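Local structure of NAD nucleotidase (Haemophilus influenzae, 3ZTV) at residues 23-28 with 75-80; 353-358 with 422-427; 359-364 with 557-562. The protein degrades NAD to adenosine and nicotinamide riboside in the periplasm, acting as both a pyrophosphatase and a zinc-dependent 5'-nucleotidase. All coordinates share one frame; numbering follows the deposited sequence.

Interaction 1: residues 23-28 with 75-80; sequences SYLEPH and TLYFTL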
loop_
_atom_site.group_PDB
_atom_site.type_symbol
_atom_site.label_atom_id
_atom_site.label_comp_id
_atom_site.label_asym_id
_atom_site.label_seq_id
_atom_site.Cartn_x
_atom_site.Cartn_y
_atom_site.Cartn_z
ATOM N N SER A 23 -18.110 22.373 12.753
ATOM C CA SER A 23 -19.210 22.804 13.610
ATOM C C SER A 23 -19.277 24.311 13.847
ATOM O O SER A 23 -19.921 24.759 14.810
ATOM C CB SER A 23 -19.204 22.029 14.941
ATOM O OG SER A 23 -19.344 20.636 14.714
ATOM N N TYR A 24 -18.642 25.096 12.968
ATOM C CA TYR A 24 -18.731 26.558 13.047
ATOM C C TYR A 24 -20.022 27.027 12.387
ATOM O O TYR A 24 -20.032 27.457 11.221
ATOM C CB TYR A 24 -17.517 27.236 12.402
ATOM C CG TYR A 24 -16.329 27.321 13.325
ATOM C CD1 TYR A 24 -15.602 26.186 13.668
ATOM C CD2 TYR A 24 -15.939 28.539 13.873
ATOM C CE1 TYR A 24 -14.515 26.261 14.523
ATOM C CE2 TYR A 24 -14.854 28.627 14.731
ATOM C CZ TYR A 24 -14.144 27.482 15.048
ATOM O OH TYR A 24 -13.068 27.585 15.898
ATOM N N LEU A 25 -21.119 26.950 13.128
ATOM C CA LEU A 25 -22.401 27.378 12.582
ATOM C C LEU A 25 -22.536 28.897 12.546
ATOM O O LEU A 25 -23.219 29.447 11.680
ATOM C CB LEU A 25 -23.564 26.774 13.375
ATOM C CG LEU A 25 -24.096 25.431 12.865
ATOM C CD1 LEU A 25 -22.997 24.386 12.738
ATOM C CD2 LEU A 25 -25.222 24.927 13.756
ATOM N N GLU A 26 -21.884 29.575 13.486
ATOM C CA GLU A 26 -21.937 31.031 13.561
ATOM C C GLU A 26 -20.681 31.608 12.929
ATOM O O GLU A 26 -19.697 30.900 12.757
ATOM C CB GLU A 26 -22.032 31.487 15.024
ATOM C CG GLU A 26 -23.318 31.083 15.741
ATOM C CD GLU A 26 -23.434 31.699 17.129
ATOM O OE1 GLU A 26 -23.282 32.935 17.250
ATOM O OE2 GLU A 26 -23.678 30.957 18.100
ATOM N N PRO A 27 -20.710 32.908 12.594
ATOM C CA PRO A 27 -19.507 33.599 12.120
ATOM C C PRO A 27 -18.419 33.598 13.194
ATOM O O PRO A 27 -18.710 33.320 14.368
ATOM C CB PRO A 27 -20.001 35.036 11.871
ATOM C CG PRO A 27 -21.472 34.894 11.659
ATOM C CD PRO A 27 -21.882 33.804 12.614
ATOM N N HIS A 28 -17.183 33.890 12.805
ATOM C CA HIS A 28 -16.114 34.093 13.775
ATOM C C HIS A 28 -15.246 35.282 13.356
ATOM O O HIS A 28 -15.297 35.735 12.211
ATOM C CB HIS A 28 -15.288 32.815 13.984
ATOM C CG HIS A 28 -14.490 32.404 12.787
ATOM N ND1 HIS A 28 -15.043 31.743 11.710
ATOM C CD2 HIS A 28 -13.173 32.545 12.504
ATOM C CE1 HIS A 28 -14.105 31.506 10.810
ATOM N NE2 HIS A 28 -12.961 31.981 11.267
ATOM N N THR A 75 -16.636 23.136 18.075
ATOM C CA THR A 75 -17.415 24.076 18.890
ATOM C C THR A 75 -18.472 23.306 19.677
ATOM O O THR A 75 -18.689 22.112 19.450
ATOM C CB THR A 75 -18.180 25.107 18.037
ATOM O OG1 THR A 75 -19.336 24.473 17.487
ATOM C CG2 THR A 75 -17.304 25.702 16.920
ATOM N N LEU A 76 -19.158 24.000 20.589
ATOM C CA LEU A 76 -20.240 23.379 21.355
ATOM C C LEU A 76 -21.425 22.963 20.484
ATOM O O LEU A 76 -22.281 22.196 20.922
ATOM C CB LEU A 76 -20.720 24.290 22.497
ATOM C CG LEU A 76 -19.774 24.449 23.690
ATOM C CD1 LEU A 76 -20.361 25.450 24.674
ATOM C CD2 LEU A 76 -19.538 23.116 24.375
ATOM N N TYR A 77 -21.488 23.460 19.248
ATOM C CA TYR A 77 -22.545 23.010 18.341
ATOM C C TYR A 77 -22.412 21.524 18.008
ATOM O O TYR A 77 -23.403 20.873 17.677
ATOM C CB TYR A 77 -22.598 23.852 17.063
ATOM C CG TYR A 77 -23.298 25.181 17.256
ATOM C CD1 TYR A 77 -24.684 25.247 17.412
ATOM C CD2 TYR A 77 -22.587 26.369 17.277
ATOM C CE1 TYR A 77 -25.330 26.463 17.587
ATOM C CE2 TYR A 77 -23.227 27.597 17.455
ATOM C CZ TYR A 77 -24.605 27.629 17.601
ATOM O OH TYR A 77 -25.266 28.831 17.788
ATOM N N PHE A 78 -21.196 20.984 18.092
ATOM C CA PHE A 78 -21.050 19.541 18.006
ATOM C C PHE A 78 -21.341 18.884 19.350
ATOM O O PHE A 78 -22.199 18.010 19.450
ATOM C CB PHE A 78 -19.660 19.091 17.555
ATOM C CG PHE A 78 -19.505 17.614 17.641
ATOM C CD1 PHE A 78 -20.228 16.802 16.801
ATOM C CD2 PHE A 78 -18.743 17.035 18.638
ATOM C CE1 PHE A 78 -20.145 15.434 16.894
ATOM C CE2 PHE A 78 -18.658 15.660 18.739
ATOM C CZ PHE A 78 -19.358 14.864 17.866
ATOM N N THR A 79 -20.597 19.303 20.368
ATOM C CA THR A 79 -20.614 18.675 21.683
ATOM C C THR A 79 -22.012 18.509 22.270
ATOM O O THR A 79 -22.338 17.464 22.813
ATOM C CB THR A 79 -19.757 19.495 22.654
ATOM O OG1 THR A 79 -18.484 19.763 22.046
ATOM C CG2 THR A 79 -19.556 18.753 23.971
ATOM N N LEU A 80 -22.840 19.535 22.144
ATOM C CA LEU A 80 -24.134 19.526 22.823
ATOM C C LEU A 80 -25.241 18.896 21.997
ATOM O O LEU A 80 -26.338 18.649 22.511
ATOM C CB LEU A 80 -24.517 20.941 23.245
ATOM C CG LEU A 80 -23.510 21.578 24.200
ATOM C CD1 LEU A 80 -23.855 23.037 24.470
ATOM C CD2 LEU A 80 -23.442 20.799 25.505
#
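In the calcineurin-like metallophosphoesterase domain, the loop that follows the zinc ligands D20 and H22 meets the N-cap of helix 76-79, where T75 OG1 joins the two segments. This hydroxyl donates to S23 O (2.8 Å), approaching from above the carbonyl plane, and accepts the capping bond from Y77 N at 3.0 Å. A chi1 of 77° sets T75 OG1 between its own backbone N and carbonyl carbon, where it can reach S23 O and Y77 N together, while CG2 is turned to the Y24 ring. That methyl rests over one face, 3.8 Å from the ring centroid, a CH-pi contact; Y24 also stacks on Y267, and its side chain comes within about 4 Å of that of H22. S23 OG approaches F78 CB at 3.2 Å and is itself hydrogen-bonded to D86 OD2 and to T73 N. L25 covers a face of the Y77 ring: CB stands over the centre, and L25 CD2 lies 3.7 Å from Y77 CD1. Helix 337-353 also packs on Y77 and supplies K347, salt-bridged to E26 OE1. E26 OE2 lies at the edge of the Y77 ring and accepts from Y77 OH (2.7 Å) on its anti side, with the carboxylate and ring planes 75° apart.

Interaction 2: residues 353-358 with 422-427; sequences LAQEIV and TFNDAY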
loop_
_atom_site.group_PDB
_atom_site.type_symbol
_atom_site.label_atom_id
_atom_site.label_comp_id
_atom_site.label_asym_id
_atom_site.label_seq_id
_atom_site.Cartn_x
_atom_site.Cartn_y
_atom_site.Cartn_z
ATOM N N LEU A 353 -28.249 24.112 27.245
ATOM C CA LEU A 353 -27.470 22.885 27.410
ATOM C C LEU A 353 -26.064 23.125 27.953
ATOM O O LEU A 353 -25.516 22.274 28.653
ATOM C CB LEU A 353 -27.404 22.106 26.089
ATOM C CG LEU A 353 -28.752 21.608 25.565
ATOM C CD1 LEU A 353 -28.619 21.047 24.150
ATOM C CD2 LEU A 353 -29.323 20.560 26.521
ATOM N N ALA A 354 -25.480 24.280 27.639
ATOM C CA ALA A 354 -24.120 24.576 28.061
ATOM C C ALA A 354 -24.010 24.791 29.567
ATOM O O ALA A 354 -22.909 24.758 30.122
ATOM C CB ALA A 354 -23.568 25.782 27.311
ATOM N N GLN A 355 -25.150 25.024 30.221
ATOM C CA GLN A 355 -25.194 25.216 31.673
ATOM C C GLN A 355 -25.312 23.897 32.424
ATOM O O GLN A 355 -25.252 23.873 33.656
ATOM C CB GLN A 355 -26.351 26.139 32.058
ATOM C CG GLN A 355 -26.212 27.541 31.507
ATOM C CD GLN A 355 -27.397 28.403 31.874
ATOM O OE1 GLN A 355 -27.464 28.954 32.977
ATOM N NE2 GLN A 355 -28.356 28.500 30.964
ATOM N N GLU A 356 -25.494 22.802 31.692
ATOM C CA GLU A 356 -25.581 21.485 32.316
ATOM C C GLU A 356 -24.222 21.005 32.817
ATOM O O GLU A 356 -23.178 21.444 32.341
ATOM C CB GLU A 356 -26.221 20.464 31.367
ATOM C CG GLU A 356 -27.688 20.755 31.080
ATOM C CD GLU A 356 -28.369 19.692 30.230
ATOM O OE1 GLU A 356 -27.679 18.786 29.719
ATOM O OE2 GLU A 356 -29.608 19.767 30.072
ATOM N N ILE A 357 -24.247 20.108 33.798
ATOM C CA ILE A 357 -23.036 19.655 34.453
ATOM C C ILE A 357 -22.366 18.538 33.660
ATOM O O ILE A 357 -23.019 17.563 33.276
ATOM C CB ILE A 357 -23.349 19.178 35.887
ATOM C CG1 ILE A 357 -23.925 20.339 36.704
ATOM C CG2 ILE A 357 -22.109 18.606 36.549
ATOM C CD1 ILE A 357 -24.557 19.912 38.022
ATOM N N VAL A 358 -21.072 18.696 33.399
ATOM C CA VAL A 358 -20.317 17.663 32.694
ATOM C C VAL A 358 -19.584 16.750 33.671
ATOM O O VAL A 358 -19.332 15.586 33.371
ATOM C CB VAL A 358 -19.330 18.257 31.652
ATOM C CG1 VAL A 358 -18.210 19.027 32.327
ATOM C CG2 VAL A 358 -18.759 17.157 30.766
ATOM N N THR A 422 -19.506 22.823 34.509
ATOM C CA THR A 422 -20.406 22.848 33.358
ATOM C C THR A 422 -19.609 23.001 32.057
ATOM O O THR A 422 -18.410 23.269 32.082
ATOM C CB THR A 422 -21.408 24.019 33.465
ATOM O OG1 THR A 422 -20.718 25.256 33.269
ATOM C CG2 THR A 422 -22.090 24.023 34.842
ATOM N N PHE A 423 -20.289 22.845 30.926
ATOM C CA PHE A 423 -19.651 23.082 29.635
ATOM C C PHE A 423 -19.120 24.507 29.543
ATOM O O PHE A 423 -18.006 24.732 29.079
ATOM C CB PHE A 423 -20.621 22.794 28.488
ATOM C CG PHE A 423 -21.080 21.364 28.431
ATOM C CD1 PHE A 423 -22.184 20.959 29.169
ATOM C CD2 PHE A 423 -20.408 20.419 27.659
ATOM C CE1 PHE A 423 -22.626 19.644 29.138
ATOM C CE2 PHE A 423 -20.840 19.100 27.622
ATOM C CZ PHE A 423 -21.948 18.707 28.361
ATOM N N ASN A 424 -19.911 25.478 30.005
ATOM C CA ASN A 424 -19.479 26.875 30.000
ATOM C C ASN A 424 -18.219 27.063 30.819
ATOM O O ASN A 424 -17.331 27.832 30.448
ATOM C CB ASN A 424 -20.559 27.793 30.578
ATOM C CG ASN A 424 -21.684 28.062 29.612
ATOM O OD1 ASN A 424 -21.471 28.185 28.408
ATOM N ND2 ASN A 424 -22.894 28.178 30.139
ATOM N N ASP A 425 -18.152 26.372 31.954
ATOM C CA ASP A 425 -17.000 26.486 32.838
ATOM C C ASP A 425 -15.687 26.137 32.137
ATOM O O ASP A 425 -14.662 26.760 32.395
ATOM C CB ASP A 425 -17.173 25.610 34.080
ATOM C CG ASP A 425 -18.282 26.098 35.003
ATOM O OD1 ASP A 425 -18.682 27.281 34.926
ATOM O OD2 ASP A 425 -18.745 25.283 35.819
ATOM N N ALA A 426 -15.712 25.132 31.265
ATOM C CA ALA A 426 -14.502 24.745 30.532
ATOM C C ALA A 426 -13.979 25.882 29.662
ATOM O O ALA A 426 -12.773 26.118 29.588
ATOM C CB ALA A 426 -14.750 23.506 29.686
ATOM N N TYR A 427 -14.895 26.583 29.010
ATOM C CA TYR A 427 -14.535 27.734 28.194
ATOM C C TYR A 427 -14.101 28.927 29.049
ATOM O O TYR A 427 -13.392 29.809 28.576
ATOM C CB TYR A 427 -15.680 28.098 27.248
ATOM C CG TYR A 427 -15.730 27.217 26.017
ATOM C CD1 TYR A 427 -16.362 25.978 26.039
ATOM C CD2 TYR A 427 -15.135 27.627 24.835
ATOM C CE1 TYR A 427 -16.401 25.176 24.908
ATOM C CE2 TYR A 427 -15.164 26.836 23.708
ATOM C CZ TYR A 427 -15.800 25.614 23.746
ATOM O OH TYR A 427 -15.822 24.836 22.611
#
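A354 O is the main polar point of contact with the start of helix 423-429: it accepts a hydrogen bond from N424 N (3.1 Å, 153° at the hydrogen) and also lies in the plane of the F423 ring, at its edge. The methyl of A354 touches N424 OD1 at 3.4 Å, and Q355 CG passes the same side chain at ND2. F423 sends its ring back along the turn, with CD1 3.4 Å from E356 O and the CB of V358 over one face. Beside it, T422 CA makes a CA-H...O contact with E356 O. Two local structures set these groups in place. A type I turn from L353 to E356 presents the carbonyls, closed by E356 N bonding to L353 O. On the other segment, T422 and D425 form a capping box: a chi1 of 71° turns T422 OG1 to D425 N (3.1 Å) and leaves CG2 against Q355 O, while T422 N returns a straight bond to D425 OD2 (2.9 Å, 169°). The contact thus lies where helix 337-353 gives way to strand 357-362, which pairs antiparallel with strand 419-422 through I357 and T422; L80 packs on A354 and F423, and helix 545-555 covers V358 and A426.

Interaction 3: residues 359-364 with 557-562; sequences GVITGS and PHFEAY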
loop_
_atom_site.group_PDB
_atom_site.type_symbol
_atom_site.label_atom_id
_atom_site.label_comp_id
_atom_site.label_asym_id
_atom_site.label_seq_id
_atom_site.Cartn_x
_atom_site.Cartn_y
_atom_site.Cartn_z
ATOM N N GLY A 359 -19.253 17.271 34.847
ATOM C CA GLY A 359 -18.626 16.452 35.869
ATOM C C GLY A 359 -18.548 17.175 37.195
ATOM O O GLY A 359 -18.845 18.364 37.278
ATOM N N VAL A 360 -18.139 16.447 38.229
ATOM C CA VAL A 360 -18.010 16.992 39.568
ATOM C C VAL A 360 -16.603 16.720 40.066
ATOM O O VAL A 360 -16.083 15.615 39.904
ATOM C CB VAL A 360 -19.028 16.349 40.535
ATOM C CG1 VAL A 360 -18.832 16.870 41.957
ATOM C CG2 VAL A 360 -20.445 16.616 40.062
ATOM N N ILE A 361 -15.979 17.736 40.646
ATOM C CA ILE A 361 -14.665 17.570 41.251
ATOM C C ILE A 361 -14.787 17.569 42.769
ATOM O O ILE A 361 -15.424 18.446 43.349
ATOM C CB ILE A 361 -13.693 18.680 40.816
ATOM C CG1 ILE A 361 -13.516 18.670 39.294
ATOM C CG2 ILE A 361 -12.345 18.508 41.508
ATOM C CD1 ILE A 361 -12.694 19.828 38.763
ATOM N N THR A 362 -14.180 16.571 43.399
ATOM C CA THR A 362 -14.133 16.496 44.852
ATOM C C THR A 362 -12.699 16.686 45.328
ATOM O O THR A 362 -11.750 16.576 44.548
ATOM C CB THR A 362 -14.682 15.153 45.367
ATOM O OG1 THR A 362 -13.983 14.074 44.737
ATOM C CG2 THR A 362 -16.167 15.029 45.055
ATOM N N GLY A 363 -12.541 16.985 46.611
ATOM C CA GLY A 363 -11.220 17.189 47.167
ATOM C C GLY A 363 -10.841 18.649 47.272
ATOM O O GLY A 363 -11.702 19.531 47.285
ATOM N N SER A 364 -9.539 18.901 47.338
ATOM C CA SER A 364 -9.019 20.242 47.553
ATOM C C SER A 364 -8.822 20.998 46.248
ATOM O O SER A 364 -8.614 20.396 45.194
ATOM C CB SER A 364 -7.691 20.177 48.312
ATOM O OG SER A 364 -7.895 19.747 49.646
ATOM N N PRO A 557 -16.458 11.734 35.515
ATOM C CA PRO A 557 -17.589 12.551 35.973
ATOM C C PRO A 557 -17.602 12.747 37.485
ATOM O O PRO A 557 -18.299 13.631 37.981
ATOM C CB PRO A 557 -18.814 11.752 35.516
ATOM C CG PRO A 557 -18.321 10.347 35.382
ATOM C CD PRO A 557 -16.897 10.458 34.926
ATOM N N HIS A 558 -16.843 11.929 38.205
ATOM C CA HIS A 558 -16.662 12.130 39.640
ATOM C C HIS A 558 -15.174 12.111 39.977
ATOM O O HIS A 558 -14.660 11.166 40.576
ATOM C CB HIS A 558 -17.463 11.104 40.446
ATOM C CG HIS A 558 -18.945 11.297 40.348
ATOM N ND1 HIS A 558 -19.637 12.165 41.164
ATOM C CD2 HIS A 558 -19.863 10.755 39.512
ATOM C CE1 HIS A 558 -20.920 12.139 40.846
ATOM N NE2 HIS A 558 -21.084 11.292 39.846
ATOM N N PHE A 559 -14.501 13.185 39.580
ATOM C CA PHE A 559 -13.050 13.294 39.621
ATOM C C PHE A 559 -12.537 13.801 40.964
ATOM O O PHE A 559 -12.966 14.844 41.454
ATOM C CB PHE A 559 -12.590 14.230 38.499
ATOM C CG PHE A 559 -11.108 14.462 38.461
ATOM C CD1 PHE A 559 -10.245 13.463 38.036
ATOM C CD2 PHE A 559 -10.577 15.689 38.823
ATOM C CE1 PHE A 559 -8.881 13.679 37.994
ATOM C CE2 PHE A 559 -9.213 15.912 38.780
ATOM C CZ PHE A 559 -8.365 14.906 38.364
ATOM N N GLU A 560 -11.610 13.050 41.550
ATOM C CA GLU A 560 -10.929 13.468 42.768
ATOM C C GLU A 560 -9.716 14.305 42.373
ATOM O O GLU A 560 -8.880 13.864 41.587
ATOM C CB GLU A 560 -10.485 12.243 43.569
ATOM C CG GLU A 560 -9.740 12.575 44.849
ATOM C CD GLU A 560 -10.652 13.128 45.923
ATOM O OE1 GLU A 560 -11.852 12.779 45.926
ATOM O OE2 GLU A 560 -10.175 13.921 46.760
ATOM N N ALA A 561 -9.630 15.515 42.912
ATOM C CA ALA A 561 -8.595 16.467 42.515
ATOM C C ALA A 561 -7.177 15.929 42.691
ATOM O O ALA A 561 -6.882 15.241 43.669
ATOM C CB ALA A 561 -8.757 17.771 43.279
ATOM N N TYR A 562 -6.302 16.252 41.738
ATOM C CA TYR A 562 -4.878 15.966 41.868
ATOM C C TYR A 562 -4.315 16.739 43.052
ATOM O O TYR A 562 -4.775 17.838 43.355
ATOM C CB TYR A 562 -4.120 16.388 40.606
ATOM C CG TYR A 562 -4.441 15.582 39.368
ATOM C CD1 TYR A 562 -4.210 14.215 39.327
ATOM C CD2 TYR A 562 -4.950 16.194 38.230
ATOM C CE1 TYR A 562 -4.495 13.476 38.191
ATOM C CE2 TYR A 562 -5.233 15.464 37.088
ATOM C CZ TYR A 562 -5.005 14.106 37.075
ATOM O OH TYR A 562 -5.286 13.365 35.947
#
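E560 extends CG anti to its backbone N (chi1 179°) and then bends at chi2 (73°), which turns its carboxylate back over the neighbouring strand to meet T362. There T362 OG1, held between its own backbone N and carbonyl carbon, donates to E560 OE1 (2.8 Å) from well above the carboxylate plane, and the two side chains cross at about a right angle. E560 OE2 reaches G363 CA at 3.5 Å. Beneath this side-chain hydrogen bond, strands 357-362 and 558-560 run parallel. V360 N donates to P557 O (2.8 Å), F559 N to V360 O (2.9 Å), T362 N to F559 O and A561 N to T362 O, so the bonds alternate between donors of the two strands; the third and fourth are the straighter, both 164° at the hydrogen. F559 O also receives the CA-H of I361 (3.2 Å between CA and O). V360, H558, T362 and E560 share the outer face of the sheet, whereas I361 and F559 point to the buried one. On that inner side I361 CG1 meets the edge of the F559 ring, 4.2 Å from CD2, and I361 CG2 packs on the methyl of A561. Helix 386-396 contributes F390, which lies against both I361 and F559; helix 545-555 adds F552 edge-to-face with F559, while strand 419-422 flanks strand 357-362 on the side away from 558-560.

Overall arrangement
The three contacts run outward from near the zinc site of the metallophosphoesterase domain: their centres lie about 13, 22 and 30 Å from the centre of the chain. All are partly buried, but none of the touching residues of interaction 1 is exposed, whereas interactions 2 and 3 have several that are. Interactions 1 and 2 touch directly, L76 packing on Y427 and L80 on L353, and both meet a helix start capped by a threonine. Interaction 3 is strand against strand, backbone pairing with one polar side-chain bond on the more exposed face and an apolar inner face. Interactions 2 and 3 share strand 357-362, the middle strand of a three-stranded sheet, each engaging a different neighbour.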